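Local coordinates for nitrate transport protein (Xanthomonas axonopodis pv. citri, PDB 3KSX), which probably binds alkanesulfonates in the periplasm for uptake by an ABC-type transporter, and is captured here holding the sulfonate buffer MOPS, at residues 107-112 against 269-274; 114-119 against 198-203; 132-137 against 179-184. All coordinates share one frame; numbering follows the deposited sequence.

How the contacts relate
Contacts 2 and 3 lie in one five-stranded sheet. Strand 113-118 is shared out between 198-203 on one side, in contact 2, and 181-185 on the other, which contact 3 ties to 133-136. Contact 3 is the more deeply buried, with parallel strands, mostly apolar side chains and one aspartate gripping a backbone N. Contact 2 is antiparallel, includes an outermost strand, and ends in arginine and sulfate chemistry. Contact 1 has no sheet at all: partly buried proline-rich loops meet through one water, apolar touches and a methyl over a guanidinium, near the bound MOPS. Its segment 107-112 leads from the other sheet into strand 113-118, and Pro110 and Lys111 pack on Asn203 of contact 2.

Contact 1 (107-112 against 269-274); sequences PPTPKA and AHRPPA
The carbonyl oxygen of His270 accepts a hydrogen bond from a water 2.6 Å from His270 O, and the same water accepts from Lys111 N at 3.0 Å, so a single molecule couples the two backbones. Beside it CB of Lys111 packs 3.5 Å from His270 O, while the amine end of the lysine runs off elsewhere. The His270 ring is held from beyond the two loops: ND1 bonds to Asp186, and the ring stacks on Tyr189. Segment 107-112 is one of the crossings between the two sheets of a periplasmic binding protein, running from strand 100-106 to strand 113-118. The partner loop, 269-274, leads out of the end of helix 261-269. Midway, Thr109 chi1 of 54° sets OG1 between the backbone N and the carbonyl carbon and puts the methyl beside the backbone N, where it lies over one face of the Arg271 guanidinium, off toward the rim, Thr109 CG2 being 3.6 Å from Arg271 NH1. The other branch, OG1, makes a weak hydrogen bond to the bound MOPS. A bend at chi3 of Arg271 brings its guanidinium back under that methyl, and NH2 has a long, weak ion pair with Asp239. Asp239 also accepts from Ala274 N. At the far end CD of Pro107 packs against Ala274 CB at 3.8 Å.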
loop_
_atom_site.group_PDB
_atom_site.type_symbol
_atom_site.label_atom_id
_atom_site.label_comp_id
_atom_site.label_asym_id
_atom_site.label_seq_id
_atom_site.Cartn_x
_atom_site.Cartn_y
_atom_site.Cartn_z
ATOM N N PRO A 107 0.809 8.634 -5.832
ATOM C CA PRO A 107 2.229 8.571 -6.149
ATOM C C PRO A 107 3.110 7.812 -5.110
ATOM O O PRO A 107 2.721 7.593 -3.944
ATOM C CB PRO A 107 2.594 10.020 -6.224
ATOM C CG PRO A 107 1.215 10.668 -6.663
ATOM C CD PRO A 107 0.389 10.028 -5.644
ATOM N N PRO A 108 4.274 7.342 -5.551
ATOM C CA PRO A 108 4.945 6.423 -4.645
ATOM C C PRO A 108 5.676 7.114 -3.486
ATOM O O PRO A 108 5.938 8.337 -3.503
ATOM C CB PRO A 108 6.023 5.755 -5.567
ATOM C CG PRO A 108 6.325 6.853 -6.568
ATOM C CD PRO A 108 4.958 7.451 -6.840
ATOM N N THR A 109 5.984 6.339 -2.463
ATOM C CA THR A 109 6.707 6.830 -1.269
ATOM C C THR A 109 7.883 5.911 -0.998
ATOM O O THR A 109 7.833 5.026 -0.108
ATOM C CB THR A 109 5.736 6.933 -0.032
ATOM O OG1 THR A 109 5.106 5.701 0.160
ATOM C CG2 THR A 109 4.646 7.888 -0.298
ATOM N N PRO A 110 8.962 6.029 -1.829
ATOM C CA PRO A 110 9.921 4.978 -1.885
ATOM C C PRO A 110 10.727 4.870 -0.588
ATOM O O PRO A 110 11.228 3.804 -0.252
ATOM C CB PRO A 110 10.843 5.408 -3.036
ATOM C CG PRO A 110 10.581 6.991 -3.208
ATOM C CD PRO A 110 9.142 7.033 -2.904
ATOM N N LYS A 111 10.897 5.964 0.140
ATOM C CA LYS A 111 11.628 5.897 1.397
ATOM C C LYS A 111 10.876 5.105 2.452
ATOM O O LYS A 111 11.486 4.572 3.410
ATOM C CB LYS A 111 11.859 7.336 1.900
ATOM C CG LYS A 111 12.890 8.104 1.071
ATOM C CD LYS A 111 12.735 9.617 1.394
ATOM C CE LYS A 111 13.959 10.386 0.917
ATOM N NZ LYS A 111 14.792 10.711 2.093
ATOM N N ALA A 112 9.560 5.019 2.289
ATOM C CA ALA A 112 8.702 4.370 3.226
ATOM C C ALA A 112 8.553 2.870 2.895
ATOM O O ALA A 112 7.768 2.204 3.552
ATOM C CB ALA A 112 7.376 5.059 3.296
ATOM N N ALA A 269 8.415 12.528 7.515
ATOM C CA ALA A 269 9.701 12.823 6.884
ATOM C C ALA A 269 9.981 11.940 5.677
ATOM O O ALA A 269 10.701 12.359 4.783
ATOM C CB ALA A 269 10.814 12.701 7.865
ATOM N N HIS A 270 9.425 10.719 5.658
ATOM C CA HIS A 270 9.628 9.766 4.544
ATOM C C HIS A 270 8.716 9.908 3.346
ATOM O O HIS A 270 8.874 9.155 2.374
ATOM C CB HIS A 270 9.456 8.319 5.010
ATOM C CG HIS A 270 10.398 7.920 6.089
ATOM N ND1 HIS A 270 10.062 7.023 7.078
ATOM C CD2 HIS A 270 11.654 8.342 6.364
ATOM C CE1 HIS A 270 11.090 6.871 7.891
ATOM N NE2 HIS A 270 12.068 7.664 7.485
ATOM N N ARG A 271 7.718 10.780 3.437
ATOM C CA ARG A 271 6.736 10.871 2.380
ATOM C C ARG A 271 6.774 12.213 1.706
ATOM O O ARG A 271 6.480 13.204 2.382
ATOM C CB ARG A 271 5.331 10.759 2.957
ATOM C CG ARG A 271 4.967 9.426 3.508
ATOM C CD ARG A 271 3.594 9.557 4.096
ATOM N NE ARG A 271 2.645 10.011 3.091
ATOM C CZ ARG A 271 2.019 9.179 2.269
ATOM N NH1 ARG A 271 2.245 7.849 2.340
ATOM N NH2 ARG A 271 1.175 9.670 1.375
ATOM N N PRO A 272 7.033 12.260 0.378
ATOM C CA PRO A 272 6.762 13.543 -0.353
ATOM C C PRO A 272 5.246 13.682 -0.424
ATOM O O PRO A 272 4.581 12.692 -0.150
ATOM C CB PRO A 272 7.341 13.285 -1.763
ATOM C CG PRO A 272 7.345 11.744 -1.937
ATOM C CD PRO A 272 7.367 11.133 -0.530
ATOM N N PRO A 273 4.684 14.863 -0.799
ATOM C CA PRO A 273 3.218 14.814 -1.136
ATOM C C PRO A 273 2.821 13.648 -2.069
ATOM O O PRO A 273 3.639 13.247 -2.949
ATOM C CB PRO A 273 2.967 16.162 -1.807
ATOM C CG PRO A 273 3.945 17.092 -1.057
ATOM C CD PRO A 273 5.203 16.242 -0.768
ATOM N N ALA A 274 1.621 13.085 -1.857
ATOM C CA ALA A 274 1.127 11.909 -2.626
ATOM C C ALA A 274 -0.408 11.814 -2.705
ATOM O O ALA A 274 -1.009 10.843 -2.197
ATOM C CB ALA A 274 1.719 10.564 -2.095
HETATM O O HOH W 1 9.535 8.676 -0.045
#

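Contact 2 (114-119 against 198-203); sequences TILVPS and ARLLAN. With SO4 (sulfate ion), chain C.
A classic beta bulge interrupts this ladder: Leu201 and Ala202 both face Ile115, whose single carbonyl oxygen serves two backbone donors, Leu201 N at 2.7 Å from Ile115 O and, weakly, Ala202 N at 3.3 Å. Strands 114-118 and 198-203 run antiparallel, 140° between their directions, at one margin of the five-stranded mixed sheet of an alpha/beta lobe of the type II periplasmic binding fold. Ile115 N returns a bond to Ala202 O, and on the Arg199 side of the bulge Val117 and Arg199 form a regular hydrogen-bonded pair through both of their backbone N and O atoms. The extra residue shifts the register by one, and Leu201 is turned toward Ile115 and Val117, its CD2 meeting Val117 CG1 at 4.1 Å. On the face away from Ile115 and Val117, Leu200 crosses Thr114 at about a right angle, Leu200 CD1 3.6 Å from Thr114 CB; these two and Leu116 pack on Tyr189 of helix 188-194, whereas Ile115 and Ala202 look to helix 141-152. Arg199 bends at chi3 (-81°), folding its guanidinium back over Val117, and CG2 of Val117 covers one face near the rim. Ser119 O lies in the guanidinium plane and accepts from Arg199 NE at 3.3 Å; NH1 finds a stronger partner in the carbonyl of Leu123. At the other end of strand 198-203, a sulfate probably taken up from the crystallisation liquor is bound by the backbone: Asn203 N donates to sulfate O1 at 2.9 Å, nearly straight at 169°.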
loop_
_atom_site.group_PDB
_atom_site.type_symbol
_atom_site.label_atom_id
_atom_site.label_comp_id
_atom_site.label_asym_id
_atom_site.label_seq_id
_atom_site.Cartn_x
_atom_site.Cartn_y
_atom_site.Cartn_z
ATOM N N THR A 114 10.623 -0.641 2.663
ATOM C CA THR A 114 11.943 -1.026 3.214
ATOM C C THR A 114 12.133 -2.546 3.382
ATOM O O THR A 114 11.157 -3.245 3.609
ATOM C CB THR A 114 12.167 -0.339 4.579
ATOM O OG1 THR A 114 11.309 -0.923 5.570
ATOM C CG2 THR A 114 11.825 1.158 4.495
ATOM N N ILE A 115 13.385 -3.019 3.301
ATOM C CA ILE A 115 13.810 -4.270 3.817
ATOM C C ILE A 115 14.557 -3.969 5.122
ATOM O O ILE A 115 15.569 -3.208 5.103
ATOM C CB ILE A 115 14.675 -4.987 2.777
ATOM C CG1 ILE A 115 13.934 -5.094 1.403
ATOM C CG2 ILE A 115 15.181 -6.421 3.246
ATOM C CD1 ILE A 115 14.869 -5.801 0.338
ATOM N N LEU A 116 14.052 -4.591 6.197
ATOM C CA LEU A 116 14.571 -4.465 7.561
ATOM C C LEU A 116 15.283 -5.761 7.933
ATOM O O LEU A 116 14.867 -6.857 7.498
ATOM C CB LEU A 116 13.424 -4.142 8.522
ATOM C CG LEU A 116 12.540 -2.922 8.328
ATOM C CD1 LEU A 116 11.647 -2.748 9.503
ATOM C CD2 LEU A 116 13.380 -1.721 8.112
ATOM N N VAL A 117 16.340 -5.661 8.726
ATOM C CA VAL A 117 16.927 -6.795 9.384
ATOM C C VAL A 117 16.993 -6.515 10.869
ATOM O O VAL A 117 17.046 -5.286 11.307
ATOM C CB VAL A 117 18.353 -7.194 8.851
ATOM C CG1 VAL A 117 18.266 -7.514 7.351
ATOM C CG2 VAL A 117 19.331 -6.026 9.114
ATOM N N PRO A 118 16.972 -7.586 11.667
ATOM C CA PRO A 118 17.169 -7.382 13.101
ATOM C C PRO A 118 18.501 -6.642 13.278
ATOM O O PRO A 118 19.490 -6.924 12.574
ATOM C CB PRO A 118 17.278 -8.815 13.664
ATOM C CG PRO A 118 16.389 -9.608 12.701
ATOM C CD PRO A 118 16.812 -9.031 11.355
ATOM N N SER A 119 18.502 -5.716 14.215
ATOM C CA SER A 119 19.688 -4.864 14.459
ATOM C C SER A 119 20.898 -5.717 14.878
ATOM O O SER A 119 22.035 -5.438 14.485
ATOM C CB SER A 119 19.344 -3.713 15.408
ATOM O OG SER A 119 18.817 -4.196 16.631
ATOM N N ALA A 198 15.496 -2.895 14.625
ATOM C CA ALA A 198 15.915 -3.132 13.241
ATOM C C ALA A 198 16.866 -2.081 12.661
ATOM O O ALA A 198 16.931 -0.908 13.146
ATOM C CB ALA A 198 14.673 -3.219 12.321
ATOM N N ARG A 199 17.633 -2.520 11.670
ATOM C CA ARG A 199 18.414 -1.640 10.800
ATOM C C ARG A 199 17.779 -1.647 9.434
ATOM O O ARG A 199 17.301 -2.681 9.011
ATOM C CB ARG A 199 19.891 -2.081 10.612
ATOM C CG ARG A 199 20.784 -1.847 11.851
ATOM C CD ARG A 199 22.179 -2.335 11.520
ATOM N NE ARG A 199 22.318 -3.791 11.653
ATOM C CZ ARG A 199 22.534 -4.615 10.608
ATOM N NH1 ARG A 199 22.624 -4.191 9.356
ATOM N NH2 ARG A 199 22.688 -5.888 10.829
ATOM N N LEU A 200 17.783 -0.495 8.757
ATOM C CA LEU A 200 17.409 -0.491 7.332
ATOM C C LEU A 200 18.447 -1.228 6.490
ATOM O O LEU A 200 19.691 -0.945 6.496
ATOM C CB LEU A 200 17.266 0.967 6.860
ATOM C CG LEU A 200 16.892 1.212 5.412
ATOM C CD1 LEU A 200 15.519 0.678 5.157
ATOM C CD2 LEU A 200 16.917 2.725 5.204
ATOM N N LEU A 201 18.009 -2.149 5.634
ATOM C CA LEU A 201 18.985 -2.737 4.769
ATOM C C LEU A 201 18.886 -2.057 3.374
ATOM O O LEU A 201 19.899 -1.798 2.737
ATOM C CB LEU A 201 18.771 -4.253 4.661
ATOM C CG LEU A 201 19.874 -4.971 3.900
ATOM C CD1 LEU A 201 21.032 -5.072 4.759
ATOM C CD2 LEU A 201 19.471 -6.397 3.582
ATOM N N ALA A 202 17.658 -1.837 2.896
ATOM C CA ALA A 202 17.456 -1.198 1.562
ATOM C C ALA A 202 16.091 -0.574 1.538
ATOM O O ALA A 202 15.219 -1.029 2.250
ATOM C CB ALA A 202 17.563 -2.239 0.441
ATOM N N ASN A 203 15.904 0.521 0.804
ATOM C CA ASN A 203 14.514 1.082 0.600
ATOM C C ASN A 203 14.196 1.115 -0.859
ATOM O O ASN A 203 14.937 0.498 -1.646
ATOM C CB ASN A 203 14.345 2.473 1.271
ATOM C CG ASN A 203 15.243 3.568 0.626
ATOM O OD1 ASN A 203 15.744 3.424 -0.515
ATOM N ND2 ASN A 203 15.392 4.691 1.332
HETATM S S SO4 C . 19.263 2.260 0.888
HETATM O O1 SO4 C . 18.409 1.659 -0.186
HETATM O O2 SO4 C . 20.454 1.395 1.010
HETATM O O3 SO4 C . 19.615 3.631 0.528
HETATM O O4 SO4 C . 18.704 2.363 2.253
#

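Contact 3 (132-137 against 179-184); sequences KRIAFQ and VDAWAI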
loop_
_atom_site.group_PDB
_atom_site.type_symbol
_atom_site.label_atom_id
_atom_site.label_comp_id
_atom_site.label_asym_id
_atom_site.label_seq_id
_atom_site.Cartn_x
_atom_site.Cartn_y
_atom_site.Cartn_z
ATOM N N LYS A 132 18.358 -16.661 2.899
ATOM C CA LYS A 132 17.738 -16.249 4.153
ATOM C C LYS A 132 16.187 -16.248 4.075
ATOM O O LYS A 132 15.615 -16.168 2.988
ATOM C CB LYS A 132 18.206 -14.858 4.541
ATOM C CG LYS A 132 19.697 -14.663 4.623
ATOM C CD LYS A 132 20.286 -15.411 5.739
ATOM C CE LYS A 132 21.747 -15.041 5.758
ATOM N NZ LYS A 132 22.577 -16.226 5.940
ATOM N N ARG A 133 15.564 -16.308 5.251
ATOM C CA ARG A 133 14.113 -16.367 5.436
ATOM C C ARG A 133 13.656 -14.934 5.570
ATOM O O ARG A 133 14.045 -14.243 6.493
ATOM C CB ARG A 133 13.808 -17.095 6.727
ATOM C CG ARG A 133 13.980 -18.537 6.588
ATOM C CD ARG A 133 13.492 -19.207 7.814
ATOM N NE ARG A 133 13.505 -20.612 7.438
ATOM C CZ ARG A 133 12.732 -21.558 7.954
ATOM N NH1 ARG A 133 11.844 -21.275 8.916
ATOM N NH2 ARG A 133 12.861 -22.802 7.481
ATOM N N ILE A 134 12.875 -14.508 4.593
ATOM C CA ILE A 134 12.400 -13.126 4.513
ATOM C C ILE A 134 10.875 -13.074 4.597
ATOM O O ILE A 134 10.179 -13.636 3.722
ATOM C CB ILE A 134 12.881 -12.492 3.224
ATOM C CG1 ILE A 134 14.393 -12.762 2.980
ATOM C CG2 ILE A 134 12.540 -11.023 3.184
ATOM C CD1 ILE A 134 14.895 -11.999 1.748
ATOM N N ALA A 135 10.348 -12.415 5.618
ATOM C CA ALA A 135 8.908 -12.218 5.870
ATOM C C ALA A 135 8.395 -11.068 4.987
ATOM O O ALA A 135 9.050 -10.006 4.876
ATOM C CB ALA A 135 8.713 -11.769 7.334
ATOM N N PHE A 136 7.226 -11.248 4.398
ATOM C CA PHE A 136 6.513 -10.102 3.725
ATOM C C PHE A 136 5.112 -10.528 3.403
ATOM O O PHE A 136 4.824 -11.727 3.341
ATOM C CB PHE A 136 7.174 -9.610 2.385
ATOM C CG PHE A 136 7.439 -10.731 1.361
ATOM C CD1 PHE A 136 6.557 -10.898 0.244
ATOM C CD2 PHE A 136 8.527 -11.593 1.479
ATOM C CE1 PHE A 136 6.790 -11.875 -0.692
ATOM C CE2 PHE A 136 8.780 -12.619 0.506
ATOM C CZ PHE A 136 7.866 -12.750 -0.551
ATOM N N GLN A 137 4.255 -9.553 3.142
ATOM C CA GLN A 137 2.907 -9.899 2.689
ATOM C C GLN A 137 2.929 -10.258 1.217
ATOM O O GLN A 137 3.296 -9.449 0.376
ATOM C CB GLN A 137 2.008 -8.689 2.974
ATOM C CG GLN A 137 0.625 -8.797 2.333
ATOM C CD GLN A 137 -0.282 -9.762 3.062
ATOM O OE1 GLN A 137 -0.409 -9.735 4.270
ATOM N NE2 GLN A 137 -0.995 -10.580 2.288
ATOM N N VAL A 179 12.817 -14.634 11.669
ATOM C CA VAL A 179 13.044 -14.163 10.301
ATOM C C VAL A 179 14.383 -13.406 10.202
ATOM O O VAL A 179 14.868 -12.786 11.164
ATOM C CB VAL A 179 11.887 -13.248 9.797
ATOM C CG1 VAL A 179 10.539 -13.763 10.224
ATOM C CG2 VAL A 179 12.063 -11.936 10.385
ATOM N N ASP A 180 14.987 -13.468 9.029
ATOM C CA ASP A 180 16.288 -12.866 8.832
ATOM C C ASP A 180 16.091 -11.456 8.346
ATOM O O ASP A 180 16.940 -10.576 8.615
ATOM C CB ASP A 180 17.074 -13.735 7.815
ATOM C CG ASP A 180 17.393 -15.138 8.350
ATOM O OD1 ASP A 180 18.044 -15.281 9.414
ATOM O OD2 ASP A 180 17.104 -16.127 7.677
ATOM N N ALA A 181 14.971 -11.208 7.617
ATOM C CA ALA A 181 14.746 -9.819 7.105
ATOM C C ALA A 181 13.248 -9.658 6.912
ATOM O O ALA A 181 12.570 -10.627 6.890
ATOM C CB ALA A 181 15.499 -9.626 5.785
ATOM N N TRP A 182 12.721 -8.435 6.831
ATOM C CA TRP A 182 11.285 -8.295 6.735
ATOM C C TRP A 182 11.083 -7.208 5.710
ATOM O O TRP A 182 11.682 -6.131 5.908
ATOM C CB TRP A 182 10.751 -7.904 8.133
ATOM C CG TRP A 182 9.246 -7.643 8.211
ATOM C CD1 TRP A 182 8.253 -8.102 7.326
ATOM C CD2 TRP A 182 8.593 -6.968 9.237
ATOM N NE1 TRP A 182 7.004 -7.664 7.760
ATOM C CE2 TRP A 182 7.211 -6.963 8.947
ATOM C CE3 TRP A 182 9.053 -6.303 10.409
ATOM C CZ2 TRP A 182 6.279 -6.323 9.790
ATOM C CZ3 TRP A 182 8.091 -5.694 11.275
ATOM C CH2 TRP A 182 6.750 -5.693 10.935
ATOM N N ALA A 183 10.387 -7.484 4.600
ATOM C CA ALA A 183 10.115 -6.361 3.653
ATOM C C ALA A 183 8.733 -5.815 4.110
ATOM O O ALA A 183 7.749 -6.558 4.164
ATOM C CB ALA A 183 10.096 -6.776 2.273
ATOM N N ILE A 184 8.724 -4.520 4.390
ATOM C CA ILE A 184 7.553 -3.841 5.079
ATOM C C ILE A 184 7.568 -2.347 4.836
ATOM O O ILE A 184 8.532 -1.824 4.323
ATOM C CB ILE A 184 7.530 -4.174 6.618
ATOM C CG1 ILE A 184 6.191 -3.820 7.303
ATOM C CG2 ILE A 184 8.723 -3.465 7.379
ATOM C CD1 ILE A 184 4.949 -4.524 6.714
HETATM O O HOH W 2 4.989 -6.911 3.912
#
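Val179 opens the approach to 133-136 by resting CG1 on Ala135 CB at 4.0 Å, just ahead of strand 181-184. The two strands are parallel neighbours, 25° apart in direction, inside the five-stranded mixed sheet of an alpha/beta lobe, and the chain between them travels through helix 141-152, strand 161-164 and helix 167-175. Next comes Asp180, which holds Arg133 at both ends of that residue: its carboxylate oxygen OD2 uses the anti lone pair to accept from Arg133 N at 2.9 Å, almost straight at 173°, while its own backbone N donates to Arg133 O at 2.8 Å. Lys132 CB passes 3.6 Å from Asp180 OD2, but the charged ends of Lys132 and Arg133 stay clear of the carboxylate. Ala181 adds a weak bond from its N to Arg133 O, and its carbonyl accepts from Ala135 N; on the face packed toward helix 141-152 its methyl meets Ile134 CG2. Trp182 points to the other face, toward helix 167-175. A chi1 of 177° swings the ring away from the Trp182 amide, and Trp182 CD1 comes edge-on to Ala135 O, 3.2 Å away and in the ring plane, with Ala135 CB also close. Ala183 N donates to that same Ala135 O at 2.9 Å, while the methyl of Ala183 packs on Phe136 CB. Just past the end of strand 133-136 a water bridges the two chain segments, donating to Ala183 O at 2.8 Å and accepting from Gln137 N, also at 2.8 Å.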